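Local coordinates for mirolysin (PDB 6R7V), which probably cleaves proteins as a zinc-dependent, pappalysin-family metallopeptidase once the cysteine-switch latency of its zymogen is released, at residues V40-H52 and G97-D109. The protein carries 1 engineered substitution. Sequence-based numbering, arbitrary orientation.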
loop_
_atom_site.group_PDB
_atom_site.type_symbol
_atom_site.label_atom_id
_atom_site.label_comp_id
_atom_site.label_asym_id
_atom_site.label_seq_id
_atom_site.Cartn_x
_atom_site.Cartn_y
_atom_site.Cartn_z
ATOM N N VAL A 40 -11.963 -13.149 -11.274
ATOM C CA VAL A 40 -11.740 -11.783 -10.769
ATOM C C VAL A 40 -13.072 -10.992 -10.875
ATOM O O VAL A 40 -13.734 -11.060 -11.911
ATOM C CB VAL A 40 -10.577 -11.074 -11.517
ATOM C CG1 VAL A 40 -10.295 -9.689 -10.937
ATOM C CG2 VAL A 40 -9.314 -11.927 -11.474
ATOM N N PRO A 41 -13.498 -10.283 -9.807
ATOM C CA PRO A 41 -14.784 -9.581 -9.855
ATOM C C PRO A 41 -14.890 -8.521 -10.939
ATOM O O PRO A 41 -13.916 -7.843 -11.279
ATOM C CB PRO A 41 -14.889 -8.927 -8.472
ATOM C CG PRO A 41 -13.981 -9.680 -7.607
ATOM C CD PRO A 41 -12.851 -10.106 -8.491
ATOM N N SER A 42 -16.096 -8.360 -11.466
ATOM C CA SER A 42 -16.385 -7.316 -12.438
ATOM C C SER A 42 -16.951 -6.087 -11.730
ATOM O O SER A 42 -17.189 -5.065 -12.380
ATOM C CB SER A 42 -17.376 -7.823 -13.484
ATOM O OG SER A 42 -18.586 -8.216 -12.859
ATOM N N SER A 43 -17.183 -6.182 -10.401
ATOM C CA SER A 43 -17.794 -5.073 -9.688
ATOM C C SER A 43 -16.857 -4.414 -8.691
ATOM O O SER A 43 -15.718 -4.827 -8.493
ATOM C CB SER A 43 -19.067 -5.508 -8.984
ATOM O OG SER A 43 -18.795 -6.594 -8.118
ATOM N N THR A 44 -17.342 -3.337 -8.067
ATOM C CA THR A 44 -16.572 -2.577 -7.114
ATOM C C THR A 44 -16.175 -3.443 -5.932
ATOM O O THR A 44 -17.000 -4.204 -5.401
ATOM C CB THR A 44 -17.346 -1.346 -6.638
ATOM O OG1 THR A 44 -17.730 -0.554 -7.762
ATOM C CG2 THR A 44 -16.502 -0.473 -5.728
ATOM N N ILE A 45 -14.883 -3.379 -5.559
ATOM C CA ILE A 45 -14.340 -4.100 -4.419
ATOM C C ILE A 45 -14.358 -3.126 -3.258
ATOM O O ILE A 45 -13.868 -2.005 -3.406
ATOM C CB ILE A 45 -12.915 -4.604 -4.754
ATOM C CG1 ILE A 45 -12.983 -5.698 -5.828
ATOM C CG2 ILE A 45 -12.195 -5.075 -3.483
ATOM C CD1 ILE A 45 -11.623 -6.018 -6.467
ATOM N N LEU A 46 -14.964 -3.525 -2.132
ATOM C CA LEU A 46 -15.043 -2.662 -0.956
ATOM C C LEU A 46 -14.138 -3.207 0.142
ATOM O O LEU A 46 -14.226 -4.380 0.500
ATOM C CB LEU A 46 -16.509 -2.592 -0.473
ATOM C CG LEU A 46 -16.778 -1.837 0.834
ATOM C CD1 LEU A 46 -16.304 -0.394 0.763
ATOM C CD2 LEU A 46 -18.281 -1.874 1.146
ATOM N N ILE A 47 -13.335 -2.321 0.714
ATOM C CA ILE A 47 -12.402 -2.674 1.768
ATOM C C ILE A 47 -12.787 -1.988 3.066
ATOM O O ILE A 47 -12.585 -0.778 3.169
ATOM C CB ILE A 47 -10.962 -2.238 1.382
ATOM C CG1 ILE A 47 -10.503 -2.752 0.000
ATOM C CG2 ILE A 47 -9.943 -2.622 2.497
ATOM C CD1 ILE A 47 -10.342 -4.124 -0.151
ATOM N N PRO A 48 -13.263 -2.733 4.093
ATOM C CA PRO A 48 -13.469 -2.136 5.436
ATOM C C PRO A 48 -12.127 -1.849 6.068
ATOM O O PRO A 48 -11.230 -2.694 6.019
ATOM C CB PRO A 48 -14.187 -3.263 6.221
ATOM C CG PRO A 48 -14.687 -4.244 5.160
ATOM C CD PRO A 48 -13.605 -4.170 4.089
ATOM N N VAL A 49 -11.958 -0.655 6.649
ATOM C CA VAL A 49 -10.689 -0.241 7.206
ATOM C C VAL A 49 -10.820 0.047 8.682
ATOM O O VAL A 49 -11.779 0.669 9.126
ATOM C CB VAL A 49 -10.191 1.044 6.468
ATOM C CG1 VAL A 49 -8.890 1.591 7.079
ATOM C CG2 VAL A 49 -9.999 0.781 4.968
ATOM N N VAL A 50 -9.808 -0.332 9.442
ATOM C CA VAL A 50 -9.644 0.114 10.814
ATOM C C VAL A 50 -8.281 0.776 10.913
ATOM O O VAL A 50 -7.265 0.234 10.440
ATOM C CB VAL A 50 -9.854 -1.001 11.866
ATOM C CG1 VAL A 50 -8.924 -2.205 11.640
ATOM C CG2 VAL A 50 -9.730 -0.455 13.290
ATOM N N VAL A 51 -8.278 1.993 11.446
ATOM C CA VAL A 51 -7.022 2.736 11.674
ATOM C C VAL A 51 -6.687 2.685 13.146
ATOM O O VAL A 51 -7.491 3.135 13.992
ATOM C CB VAL A 51 -7.150 4.188 11.175
ATOM C CG1 VAL A 51 -5.842 4.958 11.417
ATOM C CG2 VAL A 51 -7.495 4.188 9.689
ATOM N N HIS A 52 -5.499 2.147 13.458
ATOM C CA HIS A 52 -5.013 2.048 14.828
ATOM C C HIS A 52 -4.010 3.132 15.086
ATOM O O HIS A 52 -2.877 3.000 14.613
ATOM C CB HIS A 52 -4.361 0.691 15.124
ATOM C CG HIS A 52 -5.199 -0.495 14.789
ATOM N ND1 HIS A 52 -6.289 -0.840 15.557
ATOM C CD2 HIS A 52 -5.053 -1.414 13.796
ATOM C CE1 HIS A 52 -6.799 -1.934 15.003
ATOM N NE2 HIS A 52 -6.068 -2.330 13.951
ATOM N N GLY A 97 -4.852 3.394 -14.852
ATOM C CA GLY A 97 -5.896 2.501 -14.404
ATOM C C GLY A 97 -6.782 3.086 -13.328
ATOM O O GLY A 97 -6.381 3.928 -12.505
ATOM N N ASN A 98 -8.008 2.594 -13.326
ATOM C CA ASN A 98 -9.060 2.893 -12.365
ATOM C C ASN A 98 -9.270 1.583 -11.630
ATOM O O ASN A 98 -9.831 0.668 -12.219
ATOM C CB ASN A 98 -10.306 3.323 -13.133
ATOM C CG ASN A 98 -11.508 3.558 -12.272
ATOM O OD1 ASN A 98 -11.550 3.186 -11.090
ATOM N ND2 ASN A 98 -12.514 4.181 -12.884
ATOM N N ALA A 99 -8.778 1.466 -10.385
ATOM C CA ALA A 99 -8.827 0.173 -9.708
ATOM C C ALA A 99 -10.210 -0.236 -9.329
ATOM O O ALA A 99 -10.429 -1.412 -9.068
ATOM C CB ALA A 99 -7.952 0.191 -8.457
ATOM N N ASN A 100 -11.156 0.715 -9.228
ATOM C CA ASN A 100 -12.527 0.394 -8.841
ATOM C C ASN A 100 -12.530 -0.374 -7.504
ATOM O O ASN A 100 -13.223 -1.390 -7.305
ATOM C CB ASN A 100 -13.259 -0.342 -9.965
ATOM C CG ASN A 100 -14.735 -0.573 -9.712
ATOM O OD1 ASN A 100 -15.378 0.162 -8.956
ATOM N ND2 ASN A 100 -15.276 -1.614 -10.321
ATOM N N ILE A 101 -11.709 0.137 -6.570
ATOM C CA ILE A 101 -11.617 -0.332 -5.198
ATOM C C ILE A 101 -11.974 0.859 -4.317
ATOM O O ILE A 101 -11.388 1.937 -4.471
ATOM C CB ILE A 101 -10.191 -0.875 -4.898
ATOM C CG1 ILE A 101 -9.872 -2.091 -5.768
ATOM C CG2 ILE A 101 -10.064 -1.244 -3.411
ATOM C CD1 ILE A 101 -8.391 -2.612 -5.658
ATOM N N GLU A 102 -12.907 0.642 -3.383
ATOM C CA GLU A 102 -13.358 1.616 -2.383
ATOM C C GLU A 102 -12.896 1.247 -1.000
ATOM O O GLU A 102 -12.849 0.061 -0.679
ATOM C CB GLU A 102 -14.903 1.627 -2.303
ATOM C CG GLU A 102 -15.663 2.320 -3.389
ATOM C CD GLU A 102 -17.162 2.090 -3.276
ATOM O OE1 GLU A 102 -17.641 1.485 -2.291
ATOM O OE2 GLU A 102 -17.849 2.452 -4.239
ATOM N N PHE A 103 -12.728 2.246 -0.140
ATOM C CA PHE A 103 -12.293 2.074 1.242
ATOM C C PHE A 103 -13.277 2.762 2.133
ATOM O O PHE A 103 -13.701 3.879 1.835
ATOM C CB PHE A 103 -10.898 2.675 1.454
ATOM C CG PHE A 103 -9.822 2.036 0.616
ATOM C CD1 PHE A 103 -9.629 2.420 -0.712
ATOM C CD2 PHE A 103 -9.024 1.020 1.134
ATOM C CE1 PHE A 103 -8.638 1.823 -1.492
ATOM C CE2 PHE A 103 -8.057 0.393 0.338
ATOM C CZ PHE A 103 -7.865 0.807 -0.975
ATOM N N LYS A 104 -13.696 2.086 3.209
ATOM C CA LYS A 104 -14.601 2.726 4.161
ATOM C C LYS A 104 -14.185 2.357 5.548
ATOM O O LYS A 104 -13.918 1.181 5.821
ATOM C CB LYS A 104 -16.074 2.317 3.958
ATOM C CG LYS A 104 -16.733 2.795 2.679
ATOM C CD LYS A 104 -18.206 2.342 2.637
ATOM C CE LYS A 104 -18.729 2.441 1.234
ATOM N NZ LYS A 104 -20.172 2.117 1.151
ATOM N N LEU A 105 -14.224 3.330 6.470
ATOM C CA LEU A 105 -13.930 2.987 7.843
ATOM C C LEU A 105 -15.008 2.052 8.388
ATOM O O LEU A 105 -16.205 2.260 8.145
ATOM C CB LEU A 105 -13.884 4.251 8.700
ATOM C CG LEU A 105 -12.677 5.178 8.448
ATOM C CD1 LEU A 105 -12.854 6.502 9.231
ATOM C CD2 LEU A 105 -11.370 4.510 8.933
ATOM N N ALA A 106 -14.583 1.025 9.116
ATOM C CA ALA A 106 -15.500 0.072 9.724
ATOM C C ALA A 106 -16.470 0.750 10.671
ATOM O O ALA A 106 -16.127 1.724 11.330
ATOM C CB ALA A 106 -14.702 -0.973 10.497
ATOM N N ARG A 107 -17.691 0.211 10.751
ATOM C CA ARG A 107 -18.717 0.705 11.649
ATOM C C ARG A 107 -19.115 -0.368 12.653
ATOM O O ARG A 107 -19.860 -0.100 13.596
ATOM C CB ARG A 107 -19.942 1.238 10.888
ATOM C CG ARG A 107 -19.605 2.439 9.996
ATOM C CD ARG A 107 -19.161 3.697 10.740
ATOM N NE ARG A 107 -20.052 4.073 11.845
ATOM C CZ ARG A 107 -21.155 4.806 11.723
ATOM N NH1 ARG A 107 -21.528 5.265 10.534
ATOM N NH2 ARG A 107 -21.892 5.087 12.789
ATOM N N ARG A 108 -18.592 -1.583 12.456
ATOM C CA ARG A 108 -18.832 -2.708 13.385
ATOM C C ARG A 108 -17.499 -3.343 13.706
ATOM O O ARG A 108 -16.739 -3.635 12.773
ATOM C CB ARG A 108 -19.782 -3.744 12.764
ATOM C CG ARG A 108 -21.175 -3.184 12.548
ATOM C CD ARG A 108 -22.002 -4.095 11.712
ATOM N NE ARG A 108 -23.176 -3.403 11.187
ATOM C CZ ARG A 108 -24.201 -4.020 10.612
ATOM N NH1 ARG A 108 -24.190 -5.338 10.461
ATOM N NH2 ARG A 108 -25.238 -3.323 10.173
ATOM N N ASP A 109 -17.189 -3.505 15.012
ATOM C CA ASP A 109 -15.895 -4.058 15.401
ATOM C C ASP A 109 -15.987 -5.599 15.389
ATOM O O ASP A 109 -17.068 -6.131 15.134
ATOM C CB ASP A 109 -15.414 -3.480 16.756
ATOM C CG ASP A 109 -16.083 -3.996 18.015
ATOM O OD1 ASP A 109 -16.862 -4.984 17.928
ATOM O OD2 ASP A 109 -15.859 -3.389 19.098
#
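Ile45 to Val49 and Ile101 to Leu105 run side by side as parallel strands in one-to-one register, the axes of these short segments 4.5 Å apart at closest and inclined by 39°, a marked twist. Six backbone hydrogen bonds join them in the staggered parallel pattern. Ile45, Ile47 and Val49 each bond through both N and O, whereas Leu46 and Pro48 use neither for this neighbour. Proline, lacking an N-H, is thus accommodated at Pro48 without loss of a bond, and the oxygens of Leu46 and Pro48 turn elsewhere, Leu46 O to Gln301. The bond from Glu102 N to Ile45 O measures 2.8 Å.

Ile45, Ile47, Val49, Ile101, Phe103 and Leu105 occupy one apolar face. The Ile47 and Phe103 side chains lie alongside each other, pointing the same way, with Ile47 CB 3.8 Å from Phe103 CD2. Val49 CG2 comes to the ring's edge in its plane, 4.0 Å from the same CD2. On the other face, Leu46 CD1 rests across the extended Lys104 chain, touching CG at 3.7 Å as well as CD and CE; Leu46 CG, anti to the backbone N (chi1 174°), sends this methyl toward the neighbouring strand. Where the pairing begins, Thr44 OG1 donates to Asn100 OD1 at 2.7 Å, from 17° off the carbonyl plane, while Thr44 CG2 packs against the Glu102 carboxylate.

Strand 152-157 flanks 45-52 on the side away from 101-105, within the mixed sheet of this metzincin-type catalytic domain. These contacts divide by face: the first is wholly apolar, the second mixed, with Leu46 and Pro48 packed under helix 304-307 while Glu102 and Lys104 stay partly exposed, and a side-chain hydrogen bond supplements the backbone pairing at its start.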